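Local coordinates for protein alpha-L-rhamnosidase (Aspergillus terreus, PDB 6GSZ) that probably hydrolyses terminal non-reducing alpha-L-rhamnose residues from alpha-L-rhamnosides and binds calcium, at residues Asp35-Arg47 / Glu76-Asp88. Residues are numbered along the deposited sequence; the frame is centred on the assembly and turned at random.
Sequences DWEQRAYEIEVKR and EEATVRVRSFGSD
E42 and R83 face each other as an antiparallel hydrogen-bonded pair, and the glutamate serves two neighbours on one face of the sheet. Its CB passes R83 CG. With CG anti to the carbonyl carbon (chi1 -75°) and the chain extended beyond it, E42 CG reaches the edge of the F85 ring, 3.7 Å from CE1. E42 CD lies near F85 CZ, the carboxylate plane turned 72° from the ring. At the tip, E42 OE1 takes both R83 NE and R83 NH2, each at 2.8 Å; OE1 lies in the guanidinium plane, and both donors reach it from the same face of the carboxylate. Strands 38-46 and 78-86, neighbours in the sheet of the N-terminal immunoglobulin-like domain, run antiparallel. A classic beta bulge interrupts their register: R39 N binds F85 O at 2.8 Å, while A40 N makes only a weak bond to that oxygen. Further along, R81 grips E44 side-on, NE to OE2 at 2.7 Å and NH2 to OE1, planes 29° apart. On the buried face I43 CG2 packs 3.9 Å from V80 CG1. There S84 OG donates to Q38 OE1 at 2.7 Å and meets the W36 ring edge, 3.3 Å from CH2.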
# COMPACT_ATOMS: atom_id res chain seq x y z
N ASP A 35 -31.99 -11.46 2.85
CA ASP A 35 -31.75 -12.41 3.96
C ASP A 35 -31.13 -13.71 3.46
O ASP A 35 -31.46 -14.80 3.92
CB ASP A 35 -33.06 -12.73 4.69
CG ASP A 35 -33.58 -11.58 5.50
OD1 ASP A 35 -32.79 -10.81 6.04
OD2 ASP A 35 -34.80 -11.52 5.62
N TRP A 36 -30.16 -13.59 2.56
CA TRP A 36 -29.59 -14.77 1.94
C TRP A 36 -28.32 -15.20 2.67
O TRP A 36 -27.43 -14.37 2.94
CB TRP A 36 -29.29 -14.48 0.47
CG TRP A 36 -28.90 -15.69 -0.32
CD1 TRP A 36 -29.73 -16.49 -1.06
CD2 TRP A 36 -27.57 -16.24 -0.49
NE1 TRP A 36 -29.03 -17.50 -1.64
CE2 TRP A 36 -27.70 -17.37 -1.31
CE3 TRP A 36 -26.29 -15.90 -0.01
CZ2 TRP A 36 -26.61 -18.16 -1.66
CZ3 TRP A 36 -25.22 -16.67 -0.38
CH2 TRP A 36 -25.37 -17.77 -1.21
N GLU A 37 -28.22 -16.51 2.93
CA GLU A 37 -27.03 -17.13 3.48
C GLU A 37 -26.74 -18.40 2.69
O GLU A 37 -27.65 -19.06 2.19
CB GLU A 37 -27.21 -17.44 4.97
CG GLU A 37 -27.23 -16.18 5.81
CD GLU A 37 -27.40 -16.35 7.31
OE1 GLU A 37 -28.46 -16.86 7.74
OE2 GLU A 37 -26.48 -15.94 8.06
N GLN A 38 -25.46 -18.74 2.57
CA GLN A 38 -25.06 -19.94 1.86
C GLN A 38 -25.19 -21.17 2.77
O GLN A 38 -24.81 -21.13 3.94
CB GLN A 38 -23.58 -19.75 1.47
CG GLN A 38 -22.99 -20.93 0.70
CD GLN A 38 -21.55 -20.68 0.38
OE1 GLN A 38 -21.24 -19.95 -0.58
NE2 GLN A 38 -20.68 -21.33 1.16
N ARG A 39 -25.69 -22.29 2.21
CA ARG A 39 -25.62 -23.55 2.91
C ARG A 39 -24.58 -24.51 2.33
O ARG A 39 -24.12 -25.41 3.05
CB ARG A 39 -26.98 -24.22 3.01
CG ARG A 39 -27.56 -24.66 1.68
CD ARG A 39 -28.84 -25.48 1.90
NE ARG A 39 -28.68 -26.51 2.92
CZ ARG A 39 -29.19 -26.48 4.17
NH1 ARG A 39 -29.99 -25.50 4.58
NH2 ARG A 39 -28.88 -27.46 5.00
N ALA A 40 -24.19 -24.33 1.05
CA ALA A 40 -23.28 -25.29 0.43
C ALA A 40 -22.66 -24.62 -0.78
O ALA A 40 -23.15 -23.60 -1.27
CB ALA A 40 -23.99 -26.55 -0.00
N TYR A 41 -21.58 -25.21 -1.26
CA TYR A 41 -20.93 -24.76 -2.50
C TYR A 41 -20.41 -25.99 -3.24
O TYR A 41 -20.18 -27.05 -2.69
CB TYR A 41 -19.82 -23.74 -2.22
CG TYR A 41 -18.67 -24.23 -1.39
CD1 TYR A 41 -17.63 -24.95 -1.97
CD2 TYR A 41 -18.55 -23.89 -0.05
CE1 TYR A 41 -16.53 -25.35 -1.23
CE2 TYR A 41 -17.45 -24.27 0.68
CZ TYR A 41 -16.40 -24.95 0.09
OH TYR A 41 -15.31 -25.32 0.86
N GLU A 42 -20.17 -25.75 -4.54
CA GLU A 42 -19.48 -26.68 -5.41
C GLU A 42 -18.32 -25.94 -6.08
O GLU A 42 -18.50 -24.84 -6.58
CB GLU A 42 -20.43 -27.28 -6.45
CG GLU A 42 -21.35 -28.32 -5.84
CD GLU A 42 -22.32 -28.95 -6.82
OE1 GLU A 42 -22.41 -28.47 -7.95
OE2 GLU A 42 -23.04 -29.89 -6.39
N ILE A 43 -17.16 -26.59 -6.06
CA ILE A 43 -15.97 -26.11 -6.79
C ILE A 43 -15.65 -27.14 -7.87
O ILE A 43 -15.42 -28.31 -7.56
CB ILE A 43 -14.77 -25.89 -5.86
CG1 ILE A 43 -15.07 -24.92 -4.74
CG2 ILE A 43 -13.58 -25.42 -6.71
CD1 ILE A 43 -13.96 -24.71 -3.71
N GLU A 44 -15.64 -26.68 -9.12
CA GLU A 44 -15.24 -27.47 -10.29
C GLU A 44 -13.77 -27.18 -10.57
O GLU A 44 -13.38 -26.02 -10.74
CB GLU A 44 -16.10 -27.08 -11.49
CG GLU A 44 -15.81 -27.87 -12.76
CD GLU A 44 -16.48 -27.22 -13.95
OE1 GLU A 44 -17.52 -27.75 -14.42
OE2 GLU A 44 -16.02 -26.12 -14.35
N VAL A 45 -12.98 -28.25 -10.61
CA VAL A 45 -11.57 -28.16 -10.95
C VAL A 45 -11.30 -28.98 -12.21
O VAL A 45 -11.47 -30.21 -12.22
CB VAL A 45 -10.70 -28.63 -9.78
CG1 VAL A 45 -9.21 -28.47 -10.12
CG2 VAL A 45 -11.07 -27.90 -8.49
N LYS A 46 -10.83 -28.29 -13.26
CA LYS A 46 -10.50 -28.94 -14.56
C LYS A 46 -8.99 -28.95 -14.78
O LYS A 46 -8.37 -27.88 -14.70
CB LYS A 46 -11.24 -28.23 -15.71
CG LYS A 46 -10.96 -28.76 -17.11
CD LYS A 46 -11.51 -30.15 -17.35
CE LYS A 46 -11.29 -30.62 -18.77
NZ LYS A 46 -9.91 -31.13 -18.96
N ARG A 47 -8.40 -30.12 -15.02
CA ARG A 47 -7.02 -30.31 -15.38
C ARG A 47 -7.00 -30.80 -16.82
O ARG A 47 -7.85 -31.61 -17.15
CB ARG A 47 -6.41 -31.37 -14.47
CG ARG A 47 -5.82 -30.76 -13.22
CD ARG A 47 -5.15 -31.82 -12.35
NE ARG A 47 -4.48 -31.19 -11.22
CZ ARG A 47 -4.98 -31.10 -10.01
NH1 ARG A 47 -6.29 -31.26 -9.81
NH2 ARG A 47 -4.18 -30.88 -9.00
N GLU A 76 1.68 -26.09 -13.14
CA GLU A 76 0.46 -26.82 -13.49
C GLU A 76 -0.75 -25.90 -13.35
O GLU A 76 -1.02 -25.38 -12.24
CB GLU A 76 0.24 -28.02 -12.56
CG GLU A 76 -0.98 -28.84 -12.96
CD GLU A 76 -1.32 -30.00 -12.03
OE1 GLU A 76 -0.71 -30.12 -10.95
OE2 GLU A 76 -2.20 -30.82 -12.45
N GLU A 77 -1.45 -25.68 -14.46
CA GLU A 77 -2.66 -24.84 -14.45
C GLU A 77 -3.90 -25.69 -14.18
O GLU A 77 -4.09 -26.76 -14.79
CB GLU A 77 -2.85 -24.16 -15.80
CG GLU A 77 -3.96 -23.15 -15.88
CD GLU A 77 -4.19 -22.61 -17.28
OE1 GLU A 77 -4.77 -23.35 -18.12
OE2 GLU A 77 -3.85 -21.43 -17.50
N ALA A 78 -4.76 -25.14 -13.32
CA ALA A 78 -6.15 -25.63 -13.20
C ALA A 78 -7.12 -24.51 -13.58
O ALA A 78 -6.86 -23.30 -13.33
CB ALA A 78 -6.42 -26.11 -11.80
N THR A 79 -8.28 -24.93 -14.09
CA THR A 79 -9.36 -24.00 -14.38
C THR A 79 -10.48 -24.28 -13.38
O THR A 79 -10.83 -25.42 -13.21
CB THR A 79 -9.84 -24.13 -15.84
OG1 THR A 79 -8.71 -23.88 -16.67
CG2 THR A 79 -10.95 -23.18 -16.19
N VAL A 80 -11.00 -23.22 -12.76
CA VAL A 80 -11.88 -23.35 -11.61
C VAL A 80 -13.16 -22.58 -11.85
O VAL A 80 -13.13 -21.45 -12.32
CB VAL A 80 -11.17 -22.85 -10.34
CG1 VAL A 80 -12.14 -22.83 -9.17
CG2 VAL A 80 -9.99 -23.76 -10.01
N ARG A 81 -14.30 -23.21 -11.47
CA ARG A 81 -15.56 -22.48 -11.35
C ARG A 81 -16.18 -22.85 -9.99
O ARG A 81 -15.87 -23.90 -9.46
CB ARG A 81 -16.53 -22.83 -12.47
CG ARG A 81 -16.04 -22.50 -13.87
CD ARG A 81 -17.17 -22.63 -14.89
NE ARG A 81 -17.61 -24.00 -15.02
CZ ARG A 81 -18.78 -24.36 -15.57
NH1 ARG A 81 -19.59 -23.43 -16.07
NH2 ARG A 81 -19.15 -25.64 -15.59
N VAL A 82 -17.02 -21.95 -9.48
CA VAL A 82 -17.72 -22.16 -8.23
C VAL A 82 -19.20 -21.87 -8.44
O VAL A 82 -19.56 -20.98 -9.17
CB VAL A 82 -17.14 -21.25 -7.12
CG1 VAL A 82 -17.87 -21.44 -5.79
CG2 VAL A 82 -15.64 -21.46 -6.99
N ARG A 83 -20.04 -22.57 -7.68
CA ARG A 83 -21.43 -22.14 -7.51
C ARG A 83 -21.83 -22.38 -6.06
O ARG A 83 -21.30 -23.22 -5.40
CB ARG A 83 -22.38 -22.82 -8.51
CG ARG A 83 -22.46 -24.32 -8.39
CD ARG A 83 -23.47 -24.86 -9.40
NE ARG A 83 -23.59 -26.29 -9.29
CZ ARG A 83 -24.51 -27.02 -9.91
NH1 ARG A 83 -25.40 -26.44 -10.71
NH2 ARG A 83 -24.52 -28.32 -9.71
N SER A 84 -22.77 -21.56 -5.64
CA SER A 84 -23.17 -21.44 -4.26
C SER A 84 -24.68 -21.68 -4.15
O SER A 84 -25.46 -21.21 -4.98
CB SER A 84 -22.74 -20.10 -3.74
OG SER A 84 -23.21 -19.90 -2.43
N PHE A 85 -25.07 -22.42 -3.10
CA PHE A 85 -26.44 -22.81 -2.82
C PHE A 85 -26.97 -22.11 -1.56
O PHE A 85 -26.34 -22.16 -0.50
CB PHE A 85 -26.48 -24.33 -2.64
CG PHE A 85 -26.01 -25.11 -3.84
CD1 PHE A 85 -24.66 -25.38 -4.01
CD2 PHE A 85 -26.91 -25.52 -4.82
CE1 PHE A 85 -24.22 -26.10 -5.12
CE2 PHE A 85 -26.46 -26.21 -5.93
CZ PHE A 85 -25.12 -26.51 -6.07
N GLY A 86 -28.18 -21.54 -1.67
CA GLY A 86 -28.78 -20.78 -0.57
C GLY A 86 -29.42 -21.67 0.48
O GLY A 86 -29.88 -22.77 0.20
N SER A 87 -29.41 -21.17 1.72
CA SER A 87 -29.94 -21.92 2.85
C SER A 87 -31.44 -22.15 2.72
O SER A 87 -31.94 -23.07 3.35
CB SER A 87 -29.59 -21.28 4.16
OG SER A 87 -30.20 -20.03 4.27
N ASP A 88 -32.14 -21.29 1.97
CA ASP A 88 -33.62 -21.39 1.89
C ASP A 88 -34.02 -22.41 0.82
O ASP A 88 -35.19 -22.62 0.56
CB ASP A 88 -34.28 -20.03 1.61
CG ASP A 88 -33.75 -19.29 0.39
OD1 ASP A 88 -33.19 -19.95 -0.52
OD2 ASP A 88 -33.88 -18.04 0.35
O HOH W 1 -30.79 -18.06 2.37
O HOH W 2 -29.94 -18.86 6.95
O HOH W 3 -13.47 -25.31 -14.48
O HOH W 4 -1.79 -31.74 -9.28